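Local coordinates for cystathionine beta-lyases/cystathionine gamma-synthases (Corynebacterium glutamicum, PDB 5X5H), which probably joins O-succinyl-L-homoserine to L-cysteine with pyridoxal 5'-phosphate as cofactor, releasing succinate and forming L,L-cystathionine for methionine biosynthesis, at residues K318-S323 and A377-A382. Numbering follows the deposited sequence.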
# COMPACT_ATOMS: atom_id res chain seq x y z
N LYS A 318 -37.67 4.02 4.72
CA LYS A 318 -36.99 3.90 3.47
C LYS A 318 -36.87 5.15 2.72
O LYS A 318 -35.84 5.43 2.09
CB LYS A 318 -37.60 2.78 2.60
CG LYS A 318 -37.45 1.45 3.20
CD LYS A 318 -38.12 0.43 2.25
CE LYS A 318 -37.06 -0.04 1.28
NZ LYS A 318 -37.61 -1.15 0.39
N LYS A 319 -37.91 6.01 2.75
CA LYS A 319 -37.82 7.30 2.08
C LYS A 319 -36.73 8.23 2.76
O LYS A 319 -36.02 9.00 2.05
CB LYS A 319 -39.21 8.00 2.10
CG LYS A 319 -39.27 9.34 1.41
CD LYS A 319 -38.81 9.25 -0.03
CE LYS A 319 -38.98 10.52 -0.88
NZ LYS A 319 -40.15 11.44 -0.58
N PHE A 320 -36.68 8.11 4.10
CA PHE A 320 -35.63 8.88 4.85
C PHE A 320 -34.24 8.41 4.34
O PHE A 320 -33.39 9.26 4.06
CB PHE A 320 -35.76 8.72 6.28
CG PHE A 320 -34.76 9.53 7.07
CD1 PHE A 320 -34.92 10.89 7.26
CD2 PHE A 320 -33.67 8.87 7.59
CE1 PHE A 320 -33.99 11.61 8.08
CE2 PHE A 320 -32.73 9.59 8.36
CZ PHE A 320 -32.87 10.96 8.57
N CYS A 321 -34.12 7.11 4.20
CA CYS A 321 -32.87 6.54 3.69
C CYS A 321 -32.45 7.08 2.34
O CYS A 321 -31.20 7.24 2.10
CB CYS A 321 -32.89 5.01 3.73
SG CYS A 321 -32.77 4.27 5.29
N THR A 322 -33.36 7.33 1.42
CA THR A 322 -33.02 7.81 0.11
C THR A 322 -33.08 9.34 -0.07
O THR A 322 -32.78 9.90 -1.15
CB THR A 322 -33.89 7.18 -1.01
OG1 THR A 322 -35.25 7.55 -0.74
CG2 THR A 322 -33.79 5.67 -0.95
N SER A 323 -33.37 10.08 1.01
CA SER A 323 -33.53 11.52 0.97
C SER A 323 -32.30 12.33 1.46
O SER A 323 -32.18 13.51 1.21
CB SER A 323 -34.69 11.96 1.79
OG SER A 323 -35.87 11.45 1.18
N ALA A 377 -28.71 20.11 8.98
CA ALA A 377 -29.41 20.56 7.78
C ALA A 377 -29.84 19.41 6.93
O ALA A 377 -30.95 19.34 6.32
CB ALA A 377 -28.60 21.57 7.02
N ASP A 378 -28.98 18.40 6.81
CA ASP A 378 -29.30 17.23 5.99
C ASP A 378 -30.40 16.40 6.58
O ASP A 378 -31.36 15.97 5.84
CB ASP A 378 -28.05 16.35 5.76
CG ASP A 378 -28.21 15.34 4.69
OD1 ASP A 378 -28.84 15.63 3.62
OD2 ASP A 378 -27.64 14.19 4.82
N VAL A 379 -30.37 16.15 7.88
CA VAL A 379 -31.45 15.45 8.57
C VAL A 379 -32.75 16.24 8.45
O VAL A 379 -33.78 15.60 8.18
CB VAL A 379 -31.12 15.15 10.07
CG1 VAL A 379 -32.29 14.52 10.80
CG2 VAL A 379 -29.89 14.24 10.15
N GLU A 380 -32.72 17.50 8.71
CA GLU A 380 -33.96 18.37 8.61
C GLU A 380 -34.54 18.31 7.23
O GLU A 380 -35.81 18.00 7.12
CB GLU A 380 -33.68 19.78 9.08
CG GLU A 380 -34.89 20.70 9.05
CD GLU A 380 -34.56 22.13 9.52
OE1 GLU A 380 -33.40 22.60 9.32
OE2 GLU A 380 -35.48 22.82 9.98
N GLN A 381 -33.81 18.50 6.16
CA GLN A 381 -34.35 18.44 4.81
C GLN A 381 -34.88 17.07 4.46
O GLN A 381 -35.95 16.91 3.81
CB GLN A 381 -33.40 19.04 3.77
CG GLN A 381 -32.16 18.14 3.50
CD GLN A 381 -32.39 17.05 2.56
OE1 GLN A 381 -33.28 17.15 1.68
NE2 GLN A 381 -31.62 15.94 2.66
N ALA A 382 -34.24 16.01 4.97
CA ALA A 382 -34.71 14.68 4.68
C ALA A 382 -36.02 14.41 5.37
O ALA A 382 -36.95 13.82 4.75
CB ALA A 382 -33.68 13.65 5.11
O HOH W 1 -34.53 15.13 0.14
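In the C-terminal domain of this fold type I PLP enzyme, whose small mixed sheet includes strand 305-310, helices 313-323 and 372-384 meet where Phe-320 and Ser-323 of the first touch Ala-382 of the second. The axes of the two short segments approach to 9.6 Å and run nearer antiparallel than parallel, at 133°. The methyl of Ala-382 points at the other helix, and its CA comes within 5.0 Å of the CA of Ser-323. Phe-320 CE1 lies 3.6 Å from Ala-382 CB, which meets the ring obliquely beside CD1 and CE1. With CG anti to the backbone N (chi1 -178°), the phenyl group extends across to the partner helix, its edge near Val-379 O and its CZ 4.2 Å from Val-379 CG1. Phe-310 of strand 305-310 meets the same ring, while Val-379 also packs against Phe-271 and Leu-272 of helix 254-273. The polar side of the contact is built on Gln-381, whose NE2 donates to Ser-323 O at 2.9 Å, nearly straight at 165°; the acceptor lies in the amide plane, while the donor is tilted from the plane of the Ser-323 carbonyl. The same nitrogen donates to Asp-378 OD1 one turn back, reaching it from above the carboxylate plane, so its two partners help fix the rotation of the amide. The Asp-378 carboxylate also accepts from backbone N-H groups, OD1 from Lys-325 and OD2 from Leu-326 and Ile-327, tying the chain just after Ser-323 to helix 372-384. Ser-323 OG, held to Asn-385 as well, donates to Lys-319 O, which Thr-322 OG1 reaches from the opposite face. A water closes the polar edge, donating to Ser-323 O at 3.0 Å and to Gln-381 OE1 at 2.8 Å.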